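Local atomic coordinates of putative peptidyl-arginine deiminase (Chlorobium tepidum, PDB entry 1XKN), a protein that probably hydrolyses the guanidinium group of agmatine or arginine residues, acting as a deiminase of the Porphyromonas type. Residues T90-C95 with D131-V136; H86-N91 with E138-A143. All blocks are in the same frame, centred on the assembly; numbering follows the deposited sequence.

Contact 1 of 2, residues T90-C95 with D131-V136. With NA (sodium ion), chain B.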
ATOM      1  N   THR A  90      -8.478 -13.114  -8.754  1.00  5.68           N
ATOM      2  CA  THR A  90      -8.599 -11.737  -8.309  1.00  5.32           C
ATOM      3  C   THR A  90      -9.538 -11.020  -9.269  1.00  5.99           C
ATOM      4  O   THR A  90      -9.708 -11.442 -10.416  1.00  6.25           O
ATOM      5  CB  THR A  90      -7.238 -10.996  -8.328  1.00  6.39           C
ATOM      6  OG1 THR A  90      -6.803 -10.818  -9.683  1.00  6.09           O
ATOM      7  CG2 THR A  90      -6.187 -11.790  -7.565  1.00  7.37           C
ATOM      8  N   ASN A  91     -10.162  -9.951  -8.791  1.00  5.52           N
ATOM      9  CA  ASN A  91     -11.056  -9.163  -9.627  1.00  6.66           C
ATOM     10  C   ASN A  91     -10.294  -7.943 -10.118  1.00  7.05           C
ATOM     11  O   ASN A  91     -10.441  -7.538 -11.272  1.00  6.78           O
ATOM     12  CB  ASN A  91     -12.295  -8.727  -8.844  1.00  6.75           C
ATOM     13  CG  ASN A  91     -13.127  -9.902  -8.368  1.00  6.33           C
ATOM     14  OD1 ASN A  91     -13.150 -10.219  -7.182  1.00  6.62           O
ATOM     15  ND2 ASN A  91     -13.809 -10.564  -9.302  1.00  7.44           N
ATOM     16  N   ASP A  92      -9.490  -7.359  -9.231  1.00  6.42           N
ATOM     17  CA  ASP A  92      -8.671  -6.193  -9.569  1.00  8.25           C
ATOM     18  C   ASP A  92      -7.227  -6.416  -9.129  1.00  6.42           C
ATOM     19  O   ASP A  92      -6.913  -7.436  -8.516  1.00  5.16           O
ATOM     20  CB  ASP A  92      -9.226  -4.903  -8.935  1.00 10.73           C
ATOM     21  CG  ASP A  92      -9.277  -4.952  -7.414  1.00 13.66           C
ATOM     22  OD1 ASP A  92      -8.295  -5.391  -6.777  1.00 14.64           O
ATOM     23  OD2 ASP A  92     -10.304  -4.515  -6.849  1.00 17.62           O
ATOM     24  N   ALA A  93      -6.348  -5.462  -9.432  1.00  6.41           N
ATOM     25  CA  ALA A  93      -4.932  -5.591  -9.087  1.00  5.10           C
ATOM     26  C   ALA A  93      -4.499  -4.820  -7.838  1.00  5.08           C
ATOM     27  O   ALA A  93      -3.311  -4.730  -7.551  1.00  4.45           O
ATOM     28  CB  ALA A  93      -4.080  -5.154 -10.272  1.00  6.17           C
ATOM     29  N   TRP A  94      -5.456  -4.283  -7.089  1.00  4.14           N
ATOM     30  CA  TRP A  94      -5.144  -3.490  -5.902  1.00  4.92           C
ATOM     31  C   TRP A  94      -4.827  -4.342  -4.675  1.00  4.09           C
ATOM     32  O   TRP A  94      -5.551  -4.332  -3.670  1.00  5.06           O
ATOM     33  CB  TRP A  94      -6.304  -2.538  -5.627  1.00  7.89           C
ATOM     34  CG  TRP A  94      -6.768  -1.849  -6.885  1.00  9.63           C
ATOM     35  CD1 TRP A  94      -8.032  -1.856  -7.403  1.00 12.44           C
ATOM     36  CD2 TRP A  94      -5.965  -1.086  -7.801  1.00 11.69           C
ATOM     37  NE1 TRP A  94      -8.066  -1.149  -8.582  1.00 12.47           N
ATOM     38  CE2 TRP A  94      -6.814  -0.667  -8.849  1.00 12.83           C
ATOM     39  CE3 TRP A  94      -4.613  -0.718  -7.837  1.00 12.15           C
ATOM     40  CZ2 TRP A  94      -6.356   0.104  -9.924  1.00 13.07           C
ATOM     41  CZ3 TRP A  94      -4.155   0.053  -8.910  1.00 11.73           C
ATOM     42  CH2 TRP A  94      -5.029   0.454  -9.939  1.00 13.62           C
ATOM     43  N   CYS A  95      -3.713  -5.061  -4.768  1.00  3.50           N
ATOM     44  CA  CYS A  95      -3.257  -5.954  -3.708  1.00  4.60           C
ATOM     45  C   CYS A  95      -3.061  -5.242  -2.369  1.00  4.43           C
ATOM     46  O   CYS A  95      -3.159  -5.860  -1.311  1.00  4.02           O
ATOM     47  CB  CYS A  95      -1.952  -6.635  -4.140  1.00  4.92           C
ATOM     48  SG  CYS A  95      -1.580  -8.153  -3.228  1.00  8.44           S
ATOM     49  N   ASP A 131     -15.778 -10.370  -4.996  1.00  6.18           N
ATOM     50  CA  ASP A 131     -15.702 -11.522  -4.110  1.00  4.50           C
ATOM     51  C   ASP A 131     -14.348 -12.225  -4.139  1.00  4.91           C
ATOM     52  O   ASP A 131     -13.892 -12.721  -3.113  1.00  5.06           O
ATOM     53  CB  ASP A 131     -16.826 -12.533  -4.395  1.00  5.39           C
ATOM     54  CG  ASP A 131     -16.814 -13.053  -5.818  1.00  7.18           C
ATOM     55  OD1 ASP A 131     -16.902 -14.292  -5.999  1.00  8.14           O
ATOM     56  OD2 ASP A 131     -16.734 -12.233  -6.756  1.00  6.22           O
ATOM     57  N   ASP A 132     -13.696 -12.281  -5.297  1.00  4.59           N
ATOM     58  CA  ASP A 132     -12.395 -12.932  -5.342  1.00  5.21           C
ATOM     59  C   ASP A 132     -11.354 -12.069  -4.642  1.00  5.10           C
ATOM     60  O   ASP A 132     -10.507 -12.589  -3.919  1.00  5.74           O
ATOM     61  CB  ASP A 132     -11.973 -13.246  -6.779  1.00  5.95           C
ATOM     62  CG  ASP A 132     -12.657 -14.487  -7.321  1.00  8.12           C
ATOM     63  OD1 ASP A 132     -12.795 -15.466  -6.554  1.00 10.89           O
ATOM     64  OD2 ASP A 132     -13.039 -14.501  -8.509  1.00  9.51           O
ATOM     65  N   ASP A 133     -11.411 -10.753  -4.842  1.00  4.97           N
ATOM     66  CA  ASP A 133     -10.463  -9.861  -4.168  1.00  3.98           C
ATOM     67  C   ASP A 133     -10.605 -10.043  -2.663  1.00  4.41           C
ATOM     68  O   ASP A 133      -9.616 -10.127  -1.938  1.00  3.81           O
ATOM     69  CB  ASP A 133     -10.743  -8.387  -4.482  1.00  5.62           C
ATOM     70  CG  ASP A 133     -10.460  -8.025  -5.913  1.00  6.69           C
ATOM     71  OD1 ASP A 133      -9.600  -8.679  -6.541  1.00  7.03           O
ATOM     72  OD2 ASP A 133     -11.088  -7.063  -6.404  1.00  9.51           O
ATOM     73  N   ASN A 134     -11.850 -10.088  -2.201  1.00  4.34           N
ATOM     74  CA  ASN A 134     -12.143 -10.237  -0.781  1.00  4.44           C
ATOM     75  C   ASN A 134     -11.613 -11.571  -0.251  1.00  3.89           C
ATOM     76  O   ASN A 134     -11.292 -11.693   0.927  1.00  5.10           O
ATOM     77  CB  ASN A 134     -13.659 -10.118  -0.563  1.00  4.77           C
ATOM     78  CG  ASN A 134     -14.030  -9.750   0.864  1.00  5.67           C
ATOM     79  OD1 ASN A 134     -13.285  -9.065   1.556  1.00  4.48           O
ATOM     80  ND2 ASN A 134     -15.207 -10.185   1.298  1.00  6.95           N
ATOM     81  N   ALA A 135     -11.493 -12.564  -1.128  1.00  4.20           N
ATOM     82  CA  ALA A 135     -11.008 -13.886  -0.730  1.00  4.12           C
ATOM     83  C   ALA A 135      -9.491 -14.056  -0.816  1.00  3.99           C
ATOM     84  O   ALA A 135      -8.952 -15.058  -0.343  1.00  4.24           O
ATOM     85  CB  ALA A 135     -11.694 -14.964  -1.579  1.00  5.02           C
ATOM     86  N   VAL A 136      -8.800 -13.088  -1.410  1.00  2.71           N
ATOM     87  CA  VAL A 136      -7.349 -13.188  -1.554  1.00  3.68           C
ATOM     88  C   VAL A 136      -6.605 -13.528  -0.257  1.00  3.76           C
ATOM     89  O   VAL A 136      -5.770 -14.427  -0.245  1.00  3.95           O
ATOM     90  CB  VAL A 136      -6.762 -11.897  -2.175  1.00  3.60           C
ATOM     91  CG1 VAL A 136      -5.239 -11.946  -2.151  1.00  3.18           C
ATOM     92  CG2 VAL A 136      -7.252 -11.757  -3.615  1.00  5.70           C
TER
HETATM   93 NA    NA B 700     -11.207 -10.001   2.838  1.00  2.88          NA
HETATM   94  O   HOH W   1     -11.537 -13.627 -10.824  1.00 14.83           O
HETATM   95  O   HOH W   2     -13.139 -11.683   3.718  1.00  6.84           O
HETATM   96  O   HOH W   3      -9.417  -8.395   1.793  1.00  6.73           O
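N91 and D133 exchange hydrogen bonds in both directions, and this reciprocal pairing ties the loop 90-95 to the first turn of helix 131-144. On the helix side, OD1 of N91 accepts the D133 N-H at 3.0 Å (N91 OD1 to D133 N), with the donor tilted 27° from the carbonyl plane; a weak, more bent bond comes from the N of D132. Backbone N-H groups at the start of a helix lack the usual carbonyl partners, and the short amide of asparagine supplies one. With CG beside its own backbone N (chi1 -62°), N91 carries OD1 toward the helix end.

On the loop side, D133 OD1 takes two amides. The N of N91 lies 2.6 Å from D133 OD1, above the carboxylate plane, whereas the N-H of D92 arrives almost straight on the syn lone pair of D133 OD1, the side of its other oxygen. An aspartate suits this place because one oxygen can hold two successive N-H groups.

The two carboxylates also meet directly: OD2 of D92 and OD2 of D133 approach to 2.7 Å, with the carboxylate planes 29° apart. D92 OD2 is hydrogen-bonded to the hydroxyl of Y120 as well.

One water donates to both T90 O and D132 OD2. Separately, the buried methyls T90 CG2 and V136 CG2 meet at 4.1 Å.

The residue after D133 on the helix, N134, binds sodium through O and OD1, and N117 and W118 complete the protein part of the site. Within the loop, D92 OD1 accepts from W94 N at 3.1 Å, closing an Asx turn that leads into helix 95-98, with W94 at its N-cap position. Reciprocal side-chain-to-backbone bonds thus join this turn to the start of helix 131-144, right beside the sodium site.

Contact 2 of 2, residues H86-N91 with E138-A143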
ATOM      1  N   HIS A  86       1.125 -17.839  -8.064  1.00  3.94           N
ATOM      2  CA  HIS A  86       0.101 -18.556  -7.325  1.00  4.09           C
ATOM      3  C   HIS A  86      -1.211 -18.452  -8.071  1.00  5.13           C
ATOM      4  O   HIS A  86      -1.598 -17.365  -8.503  1.00  4.38           O
ATOM      5  CB  HIS A  86      -0.075 -17.968  -5.924  1.00  5.97           C
ATOM      6  CG  HIS A  86       1.172 -17.999  -5.101  1.00  5.64           C
ATOM      7  ND1 HIS A  86       2.190 -17.083  -5.258  1.00  8.91           N
ATOM      8  CD2 HIS A  86       1.585 -18.863  -4.146  1.00  6.25           C
ATOM      9  CE1 HIS A  86       3.177 -17.385  -4.434  1.00  5.41           C
ATOM     10  NE2 HIS A  86       2.836 -18.460  -3.748  1.00  9.61           N
ATOM     11  N   ARG A  87      -1.885 -19.586  -8.237  1.00  5.81           N
ATOM     12  CA  ARG A  87      -3.168 -19.593  -8.913  1.00  5.36           C
ATOM     13  C   ARG A  87      -4.186 -19.154  -7.874  1.00  4.69           C
ATOM     14  O   ARG A  87      -4.729 -19.973  -7.131  1.00  7.62           O
ATOM     15  CB  ARG A  87      -3.509 -20.995  -9.429  1.00  4.20           C
ATOM     16  CG  ARG A  87      -4.831 -21.042 -10.182  1.00  6.39           C
ATOM     17  CD  ARG A  87      -5.179 -22.443 -10.670  1.00  5.94           C
ATOM     18  NE  ARG A  87      -4.366 -22.857 -11.811  1.00  8.81           N
ATOM     19  CZ  ARG A  87      -4.608 -23.943 -12.540  1.00 10.62           C
ATOM     20  NH1 ARG A  87      -5.640 -24.723 -12.247  1.00 11.97           N
ATOM     21  NH2 ARG A  87      -3.825 -24.244 -13.566  1.00 10.54           N
ATOM     22  N   ILE A  88      -4.402 -17.845  -7.807  1.00  4.88           N
ATOM     23  CA  ILE A  88      -5.338 -17.245  -6.869  1.00  5.32           C
ATOM     24  C   ILE A  88      -6.146 -16.206  -7.639  1.00  6.32           C
ATOM     25  O   ILE A  88      -5.604 -15.197  -8.098  1.00  5.73           O
ATOM     26  CB  ILE A  88      -4.588 -16.567  -5.696  1.00  5.14           C
ATOM     27  CG1 ILE A  88      -3.857 -17.624  -4.862  1.00  4.07           C
ATOM     28  CG2 ILE A  88      -5.572 -15.794  -4.824  1.00  5.53           C
ATOM     29  CD1 ILE A  88      -3.186 -17.075  -3.610  1.00  5.80           C
ATOM     30  N   PRO A  89      -7.457 -16.444  -7.798  1.00  6.01           N
ATOM     31  CA  PRO A  89      -8.315 -15.508  -8.527  1.00  6.68           C
ATOM     32  C   PRO A  89      -8.415 -14.126  -7.898  1.00  5.76           C
ATOM     33  O   PRO A  89      -8.426 -13.980  -6.674  1.00  5.40           O
ATOM     34  CB  PRO A  89      -9.660 -16.228  -8.560  1.00  9.13           C
ATOM     35  CG  PRO A  89      -9.659 -16.992  -7.285  1.00  9.06           C
ATOM     36  CD  PRO A  89      -8.251 -17.550  -7.237  1.00  6.84           C
ATOM     37  N   THR A  90      -8.478 -13.114  -8.754  1.00  5.68           N
ATOM     38  CA  THR A  90      -8.599 -11.737  -8.309  1.00  5.32           C
ATOM     39  C   THR A  90      -9.538 -11.020  -9.269  1.00  5.99           C
ATOM     40  O   THR A  90      -9.708 -11.442 -10.416  1.00  6.25           O
ATOM     41  CB  THR A  90      -7.238 -10.996  -8.328  1.00  6.39           C
ATOM     42  OG1 THR A  90      -6.803 -10.818  -9.683  1.00  6.09           O
ATOM     43  CG2 THR A  90      -6.187 -11.790  -7.565  1.00  7.37           C
ATOM     44  N   ASN A  91     -10.162  -9.951  -8.791  1.00  5.52           N
ATOM     45  CA  ASN A  91     -11.056  -9.163  -9.627  1.00  6.66           C
ATOM     46  C   ASN A  91     -10.294  -7.943 -10.118  1.00  7.05           C
ATOM     47  O   ASN A  91     -10.441  -7.538 -11.272  1.00  6.78           O
ATOM     48  CB  ASN A  91     -12.295  -8.727  -8.844  1.00  6.75           C
ATOM     49  CG  ASN A  91     -13.127  -9.902  -8.368  1.00  6.33           C
ATOM     50  OD1 ASN A  91     -13.150 -10.219  -7.182  1.00  6.62           O
ATOM     51  ND2 ASN A  91     -13.809 -10.564  -9.302  1.00  7.44           N
ATOM     52  N   GLU A 138      -7.511 -15.169   2.327  1.00  4.27           N
ATOM     53  CA  GLU A 138      -7.746 -16.562   2.699  1.00  4.66           C
ATOM     54  C   GLU A 138      -6.989 -17.538   1.806  1.00  3.85           C
ATOM     55  O   GLU A 138      -6.462 -18.542   2.283  1.00  4.17           O
ATOM     56  CB  GLU A 138      -9.244 -16.885   2.660  1.00  5.48           C
ATOM     57  CG  GLU A 138      -9.561 -18.219   3.323  1.00  7.03           C
ATOM     58  CD  GLU A 138     -11.041 -18.470   3.506  1.00  7.04           C
ATOM     59  OE1 GLU A 138     -11.386 -19.358   4.317  1.00 10.79           O
ATOM     60  OE2 GLU A 138     -11.862 -17.799   2.839  1.00 10.02           O
ATOM     61  N   ARG A 139      -6.936 -17.250   0.511  1.00  4.16           N
ATOM     62  CA  ARG A 139      -6.227 -18.128  -0.407  1.00  5.03           C
ATOM     63  C   ARG A 139      -4.718 -18.010  -0.179  1.00  3.92           C
ATOM     64  O   ARG A 139      -3.983 -18.984  -0.338  1.00  5.91           O
ATOM     65  CB  ARG A 139      -6.591 -17.796  -1.856  1.00  5.23           C
ATOM     66  CG  ARG A 139      -8.087 -17.942  -2.184  1.00  8.01           C
ATOM     67  CD  ARG A 139      -8.292 -17.916  -3.699  1.00  9.24           C
ATOM     68  NE  ARG A 139      -9.645 -17.549  -4.130  1.00 14.90           N
ATOM     69  CZ  ARG A 139     -10.715 -18.334  -4.049  1.00 14.17           C
ATOM     70  NH1 ARG A 139     -10.617 -19.555  -3.540  1.00 15.45           N
ATOM     71  NH2 ARG A 139     -11.884 -17.906  -4.512  1.00 13.86           N
ATOM     72  N   VAL A 140      -4.255 -16.824   0.211  1.00  4.18           N
ATOM     73  CA  VAL A 140      -2.834 -16.637   0.486  1.00  3.74           C
ATOM     74  C   VAL A 140      -2.502 -17.433   1.750  1.00  4.55           C
ATOM     75  O   VAL A 140      -1.520 -18.172   1.785  1.00  5.51           O
ATOM     76  CB  VAL A 140      -2.484 -15.144   0.706  1.00  3.89           C
ATOM     77  CG1 VAL A 140      -1.042 -15.007   1.188  1.00  3.02           C
ATOM     78  CG2 VAL A 140      -2.669 -14.375  -0.595  1.00  4.52           C
ATOM     79  N   ALA A 141      -3.335 -17.294   2.779  1.00  4.22           N
ATOM     80  CA  ALA A 141      -3.121 -18.011   4.033  1.00  5.96           C
ATOM     81  C   ALA A 141      -3.081 -19.510   3.770  1.00  6.37           C
ATOM     82  O   ALA A 141      -2.277 -20.233   4.361  1.00  5.77           O
ATOM     83  CB  ALA A 141      -4.230 -17.683   5.028  1.00  5.91           C
ATOM     84  N   LYS A 142      -3.953 -19.972   2.883  1.00  6.68           N
ATOM     85  CA  LYS A 142      -4.003 -21.386   2.541  1.00  6.73           C
ATOM     86  C   LYS A 142      -2.701 -21.800   1.860  1.00  7.99           C
ATOM     87  O   LYS A 142      -2.085 -22.805   2.226  1.00  8.67           O
ATOM     88  CB  LYS A 142      -5.185 -21.656   1.607  1.00  8.41           C
ATOM     89  CG  LYS A 142      -5.211 -23.058   1.025  1.00 10.23           C
ATOM     90  CD  LYS A 142      -6.402 -23.235   0.107  1.00 14.18           C
ATOM     91  CE  LYS A 142      -6.391 -24.609  -0.539  1.00 18.20           C
ATOM     92  NZ  LYS A 142      -7.531 -24.778  -1.481  1.00 19.11           N
ATOM     93  N   ALA A 143      -2.277 -21.013   0.877  1.00  7.52           N
ATOM     94  CA  ALA A 143      -1.051 -21.312   0.141  1.00  7.10           C
ATOM     95  C   ALA A 143       0.188 -21.358   1.030  1.00  7.33           C
ATOM     96  O   ALA A 143       1.075 -22.179   0.813  1.00  9.61           O
ATOM     97  CB  ALA A 143      -0.851 -20.287  -0.969  1.00  6.76           C
TER
HETATM   98  O   HOH W   4      -9.200 -14.936  -4.255  1.00  5.93           O
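R139 lays its aliphatic chain along I88 and sets its NE against the ring of P89. The arginine is extended from CG to NE, and its CD comes 3.6 Å from I88 CG2, while the isoleucine runs past it in the opposite direction. That methyl lies at the edge of the guanidinium, near its plane. The proline is met crosswise: P89 CG is 3.2 Å from R139 NE, a close approach. An arginine fits here because its methylenes can pack on apolar neighbours while its head stays polar.

A single water joins the polar parts. It donates to P89 O at 2.7 Å and accepts from R139 NE at the same length of 2.7 Å, so the carbonyl before T90 is linked to the helix without direct bonding. R139 NH2 also has a long, weak ion pair with D132 OD1, about two turns earlier on the same helix.

Deeper in, I88 reaches the helix backbone. Its CG1 stands beside the backbone N (chi1 -66°) and CD1 extends the chain toward the helix (chi2 -175°), bringing CD1 to 4.1 Å from V140 CG2 and 3.9 Å from R139 O. The longer branch of the isoleucine thus covers both a side chain and a carbonyl, while its CG2 methyl meets the arginine chain. Farther along, H86 CD2 touches the small A143 CB at 4.2 Å.

H86 lies next to last in strand 83-87, an outer strand of its four-stranded sheet, beside strand 52-57; I88 also touches N56 there, and V140 faces W19 of strand 15-21. Helix 131-144 therefore packs against the end of this sheet and the loop that leaves it.

How the contacts relate
The centres of contact 1 and contact 2 lie 9 Å apart, and both join one continuous run of chain, 86-95, to the single helix 131-144. Along the chain, the strand end and loop of contact 2 come first and the loop of contact 1 follows, sharing T90 and N91; on the helix the order is reversed: contact 1 at 131-136, then contact 2 at 138-143. The two therefore run in opposite senses: the chain leaves strand 83-87 near the later helix turns and reaches the helix N-terminus afterwards. D132 OD1 also packs on P89. Together they fasten the exit from strand 83-87 along the helix, whose N134 contributes to the sodium site.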